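Local coordinates for protein adenylosuccinate lyase (Francisella tularensis subsp. tularensis SCHU S4, PDB 4EEI) that probably catalyses the release of fumarate from adenylosuccinate to give AMP, and the matching fumarate-releasing step of IMP synthesis in the purine pathway, at residues Y20-E25 against L102-R107; T93-I98 against H299-S304; I214-I219 against S307-Y312. All blocks are in the same frame, centred on the assembly; numbering follows the deposited sequence. Where two conformers were deposited one is given.

Contact 1. Residues Y20-E25 against L102-R107; sequences YAKMLE and LSLQIR
Oxygen OE1 of the Glu25 carboxylate rests 3.8 Å from Leu104 CD1, and the same carboxylate faces the guanidinium of Arg107 through two waters. One face of that guanidinium has Leu104 CA 4.3 Å above its plane, displaced toward the rim. Water 2 lies in the plane, at the edge. This water donates to Glu25 OE1 at 2.7 Å and accepts a long bond from Arg107 NH1. Water 1 likewise donates to Glu25 OE2 and accepts from Arg107 NH2, here at a short 2.5 Å. The charges therefore meet through solvent rather than directly: Glu25 OE2 and Arg107 NH2 stay 5.0 Å apart. Glu25 reaches this far because CG is anti to its backbone N (chi1 -179°) and the chain runs straight beyond.

The dry part of the contact is made by Lys22. Its CD lies 3.8 Å from Leu104 CB and almost as near to Leu104 CD1, so the aliphatic stem lies across the leucine. One atom back, Lys22 CG meets Gln105 CG at 4.2 Å. The lysine chain is bent at each torsion from chi2 on, which turns the amine away from segment 102-107 and back to Asn18 OD1, its hydrogen-bond partner. Gln105 likewise sends its NE2 away, to the backbone O of Ile13.

The two helical segments approach to 9.3 Å between axes, with their directions 122° apart. Lys22 and Leu104 are the closest CA pair. Ala101, just before Leu102, receives Met23, which extends the seam between the two helices. Beyond the contact, Leu102 and Ile106 pack on Trp14 of helix 8-14 and on Ile219 of helix 217-244. The contact thus joins helix 16-33 to the long helix 94-131.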
loop_
_atom_site.group_PDB
_atom_site.type_symbol
_atom_site.label_atom_id
_atom_site.label_comp_id
_atom_site.label_asym_id
_atom_site.label_seq_id
_atom_site.Cartn_x
_atom_site.Cartn_y
_atom_site.Cartn_z
ATOM N N TYR B 20 26.083 -0.660 17.565
ATOM C CA TYR B 20 27.487 -0.242 17.572
ATOM C C TYR B 20 28.447 -1.424 17.675
ATOM O O TYR B 20 29.542 -1.381 17.122
ATOM C CB TYR B 20 27.754 0.749 18.714
ATOM C CG TYR B 20 26.945 2.023 18.605
ATOM C CD1 TYR B 20 26.826 2.697 17.395
ATOM C CD2 TYR B 20 26.290 2.539 19.710
ATOM C CE1 TYR B 20 26.073 3.859 17.297
ATOM C CE2 TYR B 20 25.543 3.689 19.623
ATOM C CZ TYR B 20 25.433 4.345 18.421
ATOM O OH TYR B 20 24.680 5.497 18.356
ATOM N N ALA B 21 28.052 -2.477 18.387
ATOM C CA ALA B 21 28.916 -3.658 18.481
ATOM C C ALA B 21 29.109 -4.292 17.096
ATOM O O ALA B 21 30.198 -4.763 16.756
ATOM C CB ALA B 21 28.368 -4.663 19.476
ATOM N N LYS B 22 28.054 -4.299 16.289
ATOM C CA LYS B 22 28.176 -4.841 14.936
ATOM C C LYS B 22 28.994 -3.915 14.047
ATOM O O LYS B 22 29.790 -4.383 13.225
ATOM C CB LYS B 22 26.791 -5.136 14.341
ATOM C CG LYS B 22 26.038 -6.272 15.071
ATOM C CD LYS B 22 26.753 -7.614 14.919
ATOM C CE LYS B 22 27.472 -8.049 16.189
ATOM N NZ LYS B 22 26.557 -8.544 17.263
ATOM N N MET B 23 28.824 -2.605 14.220
ATOM C CA MET B 23 29.659 -1.645 13.496
ATOM C C MET B 23 31.135 -1.858 13.823
ATOM O O MET B 23 32.001 -1.801 12.939
ATOM C CB MET B 23 29.244 -0.210 13.823
ATOM C CG MET B 23 27.962 0.231 13.117
ATOM S SD MET B 23 27.522 1.925 13.566
ATOM C CE MET B 23 25.963 2.109 12.676
ATOM N N LEU B 24 31.415 -2.128 15.088
ATOM C CA LEU B 24 32.788 -2.371 15.517
ATOM C C LEU B 24 33.353 -3.632 14.870
ATOM O O LEU B 24 34.505 -3.646 14.430
ATOM C CB LEU B 24 32.870 -2.468 17.042
ATOM C CG LEU B 24 34.288 -2.738 17.562
ATOM C CD1 LEU B 24 35.240 -1.602 17.184
ATOM C CD2 LEU B 24 34.283 -2.945 19.073
ATOM N N GLU B 25 32.549 -4.690 14.813
ATOM C CA GLU B 25 32.987 -5.943 14.204
ATOM C C GLU B 25 33.325 -5.740 12.726
ATOM O O GLU B 25 34.322 -6.268 12.223
ATOM C CB GLU B 25 31.909 -7.027 14.358
ATOM C CG GLU B 25 32.325 -8.372 13.763
ATOM C CD GLU B 25 31.235 -9.439 13.839
ATOM O OE1 GLU B 25 30.227 -9.231 14.551
ATOM O OE2 GLU B 25 31.392 -10.489 13.175
ATOM N N LEU B 102 24.474 -3.654 9.321
ATOM C CA LEU B 102 23.025 -3.860 9.258
ATOM C C LEU B 102 22.722 -5.271 8.772
ATOM O O LEU B 102 21.784 -5.904 9.242
ATOM C CB LEU B 102 22.388 -2.831 8.323
ATOM C CG LEU B 102 20.892 -2.940 8.067
ATOM C CD1 LEU B 102 20.133 -2.856 9.378
ATOM C CD2 LEU B 102 20.455 -1.819 7.139
ATOM N N SER B 103 23.529 -5.772 7.839
ATOM C CA SER B 103 23.347 -7.144 7.363
ATOM C C SER B 103 23.531 -8.142 8.483
ATOM O O SER B 103 22.860 -9.174 8.509
ATOM C CB SER B 103 24.312 -7.472 6.228
ATOM O OG SER B 103 23.970 -6.741 5.069
ATOM N N LEU B 104 24.456 -7.851 9.398
ATOM C CA LEU B 104 24.687 -8.739 10.532
ATOM C C LEU B 104 23.481 -8.736 11.480
ATOM O O LEU B 104 23.090 -9.785 11.997
ATOM C CB LEU B 104 25.968 -8.359 11.281
ATOM C CG LEU B 104 27.277 -8.245 10.493
ATOM C CD1 LEU B 104 28.441 -7.960 11.422
ATOM C CD2 LEU B 104 27.548 -9.506 9.685
ATOM N N GLN B 105 22.892 -7.564 11.707
ATOM C CA GLN B 105 21.676 -7.486 12.519
ATOM C C GLN B 105 20.520 -8.226 11.859
ATOM O O GLN B 105 19.770 -8.938 12.529
ATOM C CB GLN B 105 21.276 -6.026 12.757
ATOM C CG GLN B 105 22.194 -5.277 13.703
ATOM C CD GLN B 105 21.857 -3.808 13.762
ATOM O OE1 GLN B 105 22.067 -3.076 12.792
ATOM N NE2 GLN B 105 21.296 -3.371 14.888
ATOM N N ILE B 106 20.365 -8.051 10.551
ATOM C CA ILE B 106 19.292 -8.736 9.835
ATOM C C ILE B 106 19.508 -10.256 9.879
ATOM O O ILE B 106 18.574 -11.028 10.067
ATOM C CB ILE B 106 19.175 -8.246 8.378
ATOM C CG1 ILE B 106 18.734 -6.777 8.341
ATOM C CG2 ILE B 106 18.179 -9.097 7.615
ATOM C CD1 ILE B 106 18.790 -6.144 6.924
ATOM N N ARG B 107 20.755 -10.679 9.718
ATOM C CA ARG B 107 21.088 -12.097 9.765
ATOM C C ARG B 107 20.700 -12.720 11.098
ATOM O O ARG B 107 20.092 -13.804 11.154
ATOM C CB ARG B 107 22.592 -12.259 9.508
ATOM C CG ARG B 107 23.145 -13.643 9.720
ATOM C CD ARG B 107 24.101 -13.600 10.890
ATOM N NE ARG B 107 25.488 -13.429 10.500
ATOM C CZ ARG B 107 26.417 -12.849 11.257
ATOM N NH1 ARG B 107 26.110 -12.342 12.443
ATOM N NH2 ARG B 107 27.654 -12.751 10.811
HETATM O O HOH W 1 29.919 -12.153 11.604
HETATM O O HOH W 2 28.501 -11.278 14.385
#

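Contact 2. Residues T93-I98 against H299-S304; sequences TSSDII and HERDIS. With AMP (adenosine monophosphate), chain O.
Arg301 brings the edge of its guanidinium to Ser95 OG, while Ile303 CD1 lies over one face of the group, toward its rim. Arg301 NH1 donates to Ser95 OG at 3.1 Å. The bond is bent, 144° at the hydrogen, and the oxygen is tilted 19° out of the guanidinium plane. Water 3 closes a small ring, sitting 2.6 Å from Ser95 OG and accepting from Arg301 NH2. Ser95 OG can face the arginine because it is anti to its own carbonyl carbon (chi1 -78°).

Further bonds limit the rotation of the guanidinium. NH1 also bonds Gln212 OE1, NH2 bonds His305 NE2, and NE makes a weak bond to Asp302 O. Asp302 OD2 accepts from both the backbone N and OG of Ser304. The bond from Ser304 N closes an Asx turn. Arg301 and Asp302 were each modelled in two conformers; one is described.

The adenine of AMP is flanked from both segments. Ser94 CB lies 3.6 Å from AMP C2 on one face, and Ile303 CD1 lies 3.6 Å from AMP N3 on the opposite face. Ile98 CD1 approaches AMP C2 as well. Arg301 NH1 comes obliquely to within 3.3 Å of AMP N1. Ser94 OG bonds the bound succinate.

Ser140 of a second subunit packs on Arg301, and Glu275 of a third holds the backbone N of Ile303. This is the composite active site of the fumarase/aspartase superfamily, built from three chains.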
loop_
_atom_site.group_PDB
_atom_site.type_symbol
_atom_site.label_atom_id
_atom_site.label_comp_id
_atom_site.label_asym_id
_atom_site.label_seq_id
_atom_site.Cartn_x
_atom_site.Cartn_y
_atom_site.Cartn_z
ATOM N N THR B 93 33.842 4.187 3.353
ATOM C CA THR B 93 32.861 5.249 3.530
ATOM C C THR B 93 31.980 4.841 4.721
ATOM O O THR B 93 31.933 3.651 5.064
ATOM C CB THR B 93 32.029 5.448 2.234
ATOM O OG1 THR B 93 31.268 6.657 2.320
ATOM C CG2 THR B 93 31.094 4.272 2.010
ATOM N N SER B 94 31.317 5.794 5.383
ATOM C CA SER B 94 30.472 5.446 6.534
ATOM C C SER B 94 29.513 4.294 6.232
ATOM O O SER B 94 29.342 3.394 7.050
ATOM C CB SER B 94 29.682 6.657 7.052
ATOM O OG SER B 94 30.543 7.693 7.477
ATOM N N SER B 95 28.901 4.298 5.053
ATOM C CA SER B 95 27.900 3.275 4.772
ATOM C C SER B 95 28.473 1.892 4.442
ATOM O O SER B 95 27.733 0.913 4.437
ATOM C CB SER B 95 26.908 3.747 3.704
ATOM O OG SER B 95 25.964 4.634 4.269
ATOM N N ASP B 96 29.771 1.798 4.160
ATOM C CA ASP B 96 30.398 0.480 4.080
ATOM C C ASP B 96 30.233 -0.168 5.445
ATOM O O ASP B 96 29.972 -1.364 5.561
ATOM C CB ASP B 96 31.901 0.587 3.783
ATOM C CG ASP B 96 32.209 0.926 2.330
ATOM O OD1 ASP B 96 31.423 0.564 1.432
ATOM O OD2 ASP B 96 33.272 1.546 2.092
ATOM N N ILE B 97 30.383 0.638 6.490
ATOM C CA ILE B 97 30.277 0.122 7.849
ATOM C C ILE B 97 28.817 -0.081 8.246
ATOM O O ILE B 97 28.437 -1.145 8.745
ATOM C CB ILE B 97 30.965 1.054 8.864
ATOM C CG1 ILE B 97 32.416 1.332 8.459
ATOM C CG2 ILE B 97 30.890 0.463 10.273
ATOM C CD1 ILE B 97 33.282 0.078 8.291
ATOM N N ILE B 98 27.994 0.938 8.025
ATOM C CA ILE B 98 26.587 0.882 8.442
ATOM C C ILE B 98 25.847 -0.275 7.786
ATOM O O ILE B 98 25.167 -1.046 8.462
ATOM C CB ILE B 98 25.835 2.173 8.074
ATOM C CG1 ILE B 98 26.432 3.372 8.797
ATOM C CG2 ILE B 98 24.351 2.043 8.399
ATOM C CD1 ILE B 98 25.957 4.714 8.246
ATOM N N HIS B 299 21.117 8.383 -7.498
ATOM C CA HIS B 299 22.496 8.197 -7.890
ATOM C C HIS B 299 23.173 7.171 -7.033
ATOM O O HIS B 299 22.601 6.100 -6.750
ATOM C CB HIS B 299 23.246 9.521 -7.855
ATOM C CG HIS B 299 22.781 10.506 -8.900
ATOM N ND1 HIS B 299 22.681 10.185 -10.202
ATOM C CD2 HIS B 299 22.379 11.835 -8.792
ATOM C CE1 HIS B 299 22.241 11.251 -10.894
ATOM N NE2 HIS B 299 22.057 12.260 -10.030
ATOM N N GLU B 300 24.333 7.517 -6.486
ATOM C CA GLU B 300 25.126 6.565 -5.717
ATOM C C GLU B 300 24.663 6.488 -4.266
ATOM O O GLU B 300 25.307 5.856 -3.431
ATOM C CB GLU B 300 26.614 6.906 -5.795
ATOM C CG GLU B 300 27.246 6.562 -7.133
ATOM C CD GLU B 300 26.656 7.366 -8.274
ATOM O OE1 GLU B 300 26.649 8.610 -8.179
ATOM O OE2 GLU B 300 26.197 6.757 -9.261
ATOM N N ARG B 301 23.538 7.134 -3.976
ATOM C CA ARG B 301 22.906 7.025 -2.667
ATOM C C ARG B 301 22.315 8.327 -2.147
ATOM O O ARG B 301 22.781 9.420 -2.462
ATOM C CB ARG B 301 23.873 6.438 -1.631
ATOM C CG ARG B 301 24.585 7.467 -0.764
ATOM C CD ARG B 301 23.646 8.130 0.235
ATOM N NE ARG B 301 23.066 7.182 1.183
ATOM C CZ ARG B 301 23.718 6.652 2.211
ATOM N NH1 ARG B 301 24.986 6.969 2.433
ATOM N NH2 ARG B 301 23.104 5.800 3.019
ATOM N N ASP B 302 21.272 8.178 -1.340
ATOM C CA ASP B 302 20.670 9.277 -0.612
ATOM C C ASP B 302 20.064 8.693 0.655
ATOM O O ASP B 302 19.889 7.480 0.743
ATOM C CB ASP B 302 19.607 9.982 -1.455
ATOM C CG ASP B 302 18.241 9.332 -1.342
ATOM O OD1 ASP B 302 17.677 8.950 -2.387
ATOM O OD2 ASP B 302 17.733 9.204 -0.210
ATOM N N ILE B 303 20.123 9.475 1.724
ATOM C CA ILE B 303 19.923 8.862 3.031
ATOM C C ILE B 303 18.469 8.784 3.502
ATOM O O ILE B 303 18.214 8.521 4.673
ATOM C CB ILE B 303 20.783 9.552 4.111
ATOM C CG1 ILE B 303 21.122 8.568 5.231
ATOM C CG2 ILE B 303 20.075 10.781 4.659
ATOM C CD1 ILE B 303 22.554 8.658 5.708
ATOM N N SER B 304 17.520 8.994 2.595
ATOM C CA SER B 304 16.102 8.957 2.975
ATOM C C SER B 304 15.682 7.610 3.572
ATOM O O SER B 304 14.804 7.544 4.441
ATOM C CB SER B 304 15.219 9.278 1.768
ATOM O OG SER B 304 15.374 8.303 0.752
HETATM P P AMP O . 18.977 10.003 10.014
HETATM O O1P AMP O . 18.303 10.454 11.284
HETATM O O2P AMP O . 18.450 10.657 8.764
HETATM O O3P AMP O . 19.160 8.511 9.905
HETATM O "O5'" AMP O . 20.478 10.566 10.148
HETATM C "C5'" AMP O . 21.496 10.148 9.239
HETATM C "C4'" AMP O . 22.866 10.418 9.851
HETATM O "O4'" AMP O . 23.897 10.005 8.950
HETATM C "C3'" AMP O . 23.070 11.901 10.114
HETATM O "O3'" AMP O . 23.593 12.069 11.432
HETATM C "C2'" AMP O . 24.102 12.345 9.102
HETATM O "O2'" AMP O . 24.989 13.313 9.662
HETATM C "C1'" AMP O . 24.840 11.062 8.763
HETATM N N9 AMP O . 25.341 11.090 7.368
HETATM C C8 AMP O . 25.425 12.175 6.581
HETATM N N7 AMP O . 25.932 11.857 5.365
HETATM C C5 AMP O . 26.186 10.537 5.367
HETATM C C6 AMP O . 26.729 9.553 4.403
HETATM N N6 AMP O . 27.112 9.932 3.162
HETATM N N1 AMP O . 26.827 8.269 4.809
HETATM C C2 AMP O . 26.449 7.882 6.041
HETATM N N3 AMP O . 25.948 8.719 6.965
HETATM C C4 AMP O . 25.796 10.037 6.692
HETATM O O HOH W 3 23.780 3.407 4.990
#

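Contact 3. Residues I214-I219 against S307-Y312; sequences IPRDRI and SAERFY. With AMP (adenosine monophosphate), chain O; EDO (1,2-ethanediol), chain Q.
Arg216 and Glu309 form a salt bridge, side-on and with one nitrogen to each oxygen. Arg216 NE donates to Glu309 OE2 at 2.9 Å, nearly straight at 170°, and Arg216 NH2 donates to Glu309 OE1 at 3.1 Å. Both oxygens use their syn lone pairs. The guanidinium and carboxylate planes are only 21° apart.

Other polar bonds fix the pair. Arg216 NH1 reaches Ile214 O at 2.9 Å and also forms a salt bridge with Asp99 OD2. Glu309 OE1 bonds His305 ND1 and accepts a short bond, 2.5 Å, from O1 of an ethanediol, probably from the crystallisation liquor.

Ligand binding falls to the next residue. Arg310 NE donates to AMP O3P at 2.9 Å, and NH2 adds a second bond to the same oxygen. Arg310 NH2 also has a salt bridge with Asp68.

The apolar contact is Ile219 CG2 against Tyr312 CZ at 4.5 Å. The ends of Ile219 also touch polar atoms: CD1 meets Glu309 OE2 and CG2 meets Tyr312 OH.

The contact joins segment 214-219, which runs into helix 217-244, to helix 304-333. Asp217 forms salt bridges with Arg163 and Arg164 of a second subunit. Tyr312 packs on Ile290 and Ala291 of helix 272-293.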
loop_
_atom_site.group_PDB
_atom_site.type_symbol
_atom_site.label_atom_id
_atom_site.label_comp_id
_atom_site.label_asym_id
_atom_site.label_seq_id
_atom_site.Cartn_x
_atom_site.Cartn_y
_atom_site.Cartn_z
ATOM N N ILE B 214 24.728 -0.499 -0.053
ATOM C CA ILE B 214 24.251 -1.765 -0.600
ATOM C C ILE B 214 22.849 -1.492 -1.131
ATOM O O ILE B 214 22.076 -0.786 -0.477
ATOM C CB ILE B 214 24.213 -2.819 0.512
ATOM C CG1 ILE B 214 25.635 -3.320 0.801
ATOM C CG2 ILE B 214 23.288 -3.977 0.160
ATOM C CD1 ILE B 214 25.712 -4.337 1.929
ATOM N N PRO B 215 22.513 -2.020 -2.324
ATOM C CA PRO B 215 21.200 -1.681 -2.903
ATOM C C PRO B 215 20.038 -2.203 -2.056
ATOM O O PRO B 215 20.116 -3.293 -1.476
ATOM C CB PRO B 215 21.227 -2.356 -4.289
ATOM C CG PRO B 215 22.299 -3.428 -4.179
ATOM C CD PRO B 215 23.322 -2.869 -3.223
ATOM N N ARG B 216 18.968 -1.421 -1.981
ATOM C CA ARG B 216 17.908 -1.703 -1.016
ATOM C C ARG B 216 16.922 -2.776 -1.443
ATOM O O ARG B 216 16.013 -3.111 -0.675
ATOM C CB ARG B 216 17.174 -0.410 -0.632
ATOM C CG ARG B 216 17.445 0.039 0.809
ATOM C CD ARG B 216 18.942 0.198 1.076
ATOM N NE ARG B 216 19.239 0.378 2.503
ATOM C CZ ARG B 216 20.468 0.400 3.010
ATOM N NH1 ARG B 216 21.518 0.248 2.212
ATOM N NH2 ARG B 216 20.650 0.577 4.308
ATOM N N ASP B 217 17.098 -3.337 -2.639
ATOM C CA ASP B 217 16.181 -4.384 -3.107
ATOM C C ASP B 217 16.382 -5.716 -2.385
ATOM O O ASP B 217 15.506 -6.594 -2.421
ATOM C CB ASP B 217 16.264 -4.578 -4.630
ATOM C CG ASP B 217 17.603 -5.161 -5.080
ATOM O OD1 ASP B 217 17.674 -6.381 -5.370
ATOM O OD2 ASP B 217 18.578 -4.386 -5.154
ATOM N N ARG B 218 17.531 -5.879 -1.733
ATOM C CA ARG B 218 17.757 -7.090 -0.945
ATOM C C ARG B 218 16.869 -7.032 0.278
ATOM O O ARG B 218 16.144 -7.982 0.581
ATOM C CB ARG B 218 19.232 -7.218 -0.544
ATOM C CG ARG B 218 20.183 -7.240 -1.743
ATOM C CD ARG B 218 21.587 -7.695 -1.352
ATOM N NE ARG B 218 22.442 -7.886 -2.535
ATOM C CZ ARG B 218 22.553 -9.033 -3.198
ATOM N NH1 ARG B 218 21.865 -10.099 -2.804
ATOM N NH2 ARG B 218 23.362 -9.121 -4.245
ATOM N N ILE B 219 16.906 -5.903 0.979
ATOM C CA ILE B 219 16.004 -5.707 2.107
ATOM C C ILE B 219 14.552 -5.804 1.652
ATOM O O ILE B 219 13.734 -6.432 2.320
ATOM C CB ILE B 219 16.243 -4.356 2.807
ATOM C CG1 ILE B 219 17.523 -4.431 3.646
ATOM C CG2 ILE B 219 15.060 -4.005 3.727
ATOM C CD1 ILE B 219 18.012 -3.080 4.164
ATOM N N SER B 307 16.163 6.927 8.075
ATOM C CA SER B 307 15.160 7.184 9.122
ATOM C C SER B 307 14.033 6.158 9.050
ATOM O O SER B 307 13.586 5.632 10.071
ATOM C CB SER B 307 14.576 8.583 8.974
ATOM O OG SER B 307 14.063 8.769 7.666
ATOM N N ALA B 308 13.575 5.868 7.844
ATOM C CA ALA B 308 12.513 4.869 7.672
ATOM C C ALA B 308 12.923 3.513 8.231
ATOM O O ALA B 308 12.171 2.889 8.984
ATOM C CB ALA B 308 12.119 4.750 6.215
ATOM N N GLU B 309 14.116 3.057 7.866
ATOM C CA GLU B 309 14.608 1.765 8.342
ATOM C C GLU B 309 14.746 1.708 9.859
ATOM O O GLU B 309 14.519 0.658 10.467
ATOM C CB GLU B 309 15.928 1.396 7.631
ATOM C CG GLU B 309 15.694 1.000 6.172
ATOM C CD GLU B 309 16.958 0.936 5.316
ATOM O OE1 GLU B 309 18.033 1.393 5.764
ATOM O OE2 GLU B 309 16.866 0.430 4.173
ATOM N N ARG B 310 15.109 2.828 10.484
ATOM C CA ARG B 310 15.246 2.853 11.944
ATOM C C ARG B 310 13.929 2.569 12.650
ATOM O O ARG B 310 13.919 2.057 13.759
ATOM C CB ARG B 310 15.765 4.215 12.417
ATOM C CG ARG B 310 17.199 4.564 12.004
ATOM C CD ARG B 310 17.577 5.915 12.615
ATOM N NE ARG B 310 18.771 6.499 12.015
ATOM C CZ ARG B 310 20.008 6.330 12.471
ATOM N NH1 ARG B 310 20.236 5.587 13.545
ATOM N NH2 ARG B 310 21.024 6.915 11.847
ATOM N N PHE B 311 12.815 2.922 12.016
ATOM C CA PHE B 311 11.494 2.620 12.571
ATOM C C PHE B 311 11.035 1.217 12.202
ATOM O O PHE B 311 10.720 0.410 13.071
ATOM C CB PHE B 311 10.438 3.587 12.026
ATOM C CG PHE B 311 10.412 4.928 12.712
ATOM C CD1 PHE B 311 9.719 5.101 13.899
ATOM C CD2 PHE B 311 11.044 6.021 12.142
ATOM C CE1 PHE B 311 9.680 6.348 14.513
ATOM C CE2 PHE B 311 10.995 7.267 12.742
ATOM C CZ PHE B 311 10.324 7.428 13.926
ATOM N N TYR B 312 10.970 0.930 10.907
ATOM C CA TYR B 312 10.236 -0.262 10.478
ATOM C C TYR B 312 10.995 -1.587 10.588
ATOM O O TYR B 312 10.370 -2.629 10.751
ATOM C CB TYR B 312 9.612 -0.074 9.083
ATOM C CG TYR B 312 10.442 -0.595 7.934
ATOM C CD1 TYR B 312 10.345 -1.920 7.524
ATOM C CD2 TYR B 312 11.303 0.243 7.239
ATOM C CE1 TYR B 312 11.094 -2.396 6.460
ATOM C CE2 TYR B 312 12.062 -0.227 6.173
ATOM C CZ TYR B 312 11.953 -1.545 5.798
ATOM O OH TYR B 312 12.702 -2.021 4.744
HETATM P P AMP O . 18.977 10.003 10.014
HETATM O O1P AMP O . 18.303 10.454 11.284
HETATM O O2P AMP O . 18.450 10.657 8.764
HETATM O O3P AMP O . 19.160 8.511 9.905
HETATM O "O5'" AMP O . 20.478 10.566 10.148
HETATM C "C5'" AMP O . 21.496 10.148 9.239
HETATM C "C4'" AMP O . 22.866 10.418 9.851
HETATM O "O4'" AMP O . 23.897 10.005 8.950
HETATM C "C3'" AMP O . 23.070 11.901 10.114
HETATM O "O3'" AMP O . 23.593 12.069 11.432
HETATM C "C2'" AMP O . 24.102 12.345 9.102
HETATM O "O2'" AMP O . 24.989 13.313 9.662
HETATM C "C1'" AMP O . 24.840 11.062 8.763
HETATM N N9 AMP O . 25.341 11.090 7.368
HETATM C C8 AMP O . 25.425 12.175 6.581
HETATM N N7 AMP O . 25.932 11.857 5.365
HETATM C C5 AMP O . 26.186 10.537 5.367
HETATM C C6 AMP O . 26.729 9.553 4.403
HETATM N N6 AMP O . 27.112 9.932 3.162
HETATM N N1 AMP O . 26.827 8.269 4.809
HETATM C C2 AMP O . 26.449 7.882 6.041
HETATM N N3 AMP O . 25.948 8.719 6.965
HETATM C C4 AMP O . 25.796 10.037 6.692
HETATM C C1 EDO Q . 20.593 1.952 8.555
HETATM O O1 EDO Q . 19.834 2.175 7.367
HETATM C C2 EDO Q . 19.659 2.008 9.756
HETATM O O2 EDO Q . 18.760 3.103 9.567
#

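In the fold
Helix 94-131 ties the set together. Its first turn carries contact 2 and the next turns carry contact 1, with centres about 15 Å apart. Met23 bridges them, its CE 4.1 Å from Ile98 CG1. The far side of 102-107 reaches contact 3, where Leu102 CD2 lies 3.7 Å from Arg216 NH2. Contacts 2 and 3 are about 11 Å apart between centres. They grip opposite ends of AMP, the base at 93-98 and 299-304 and the phosphate at 307-312. His305, between these last two segments, connects contacts 2 and 3. Contact 1 stands behind the pocket, with the Gln105 side chain about 12 Å from AMP.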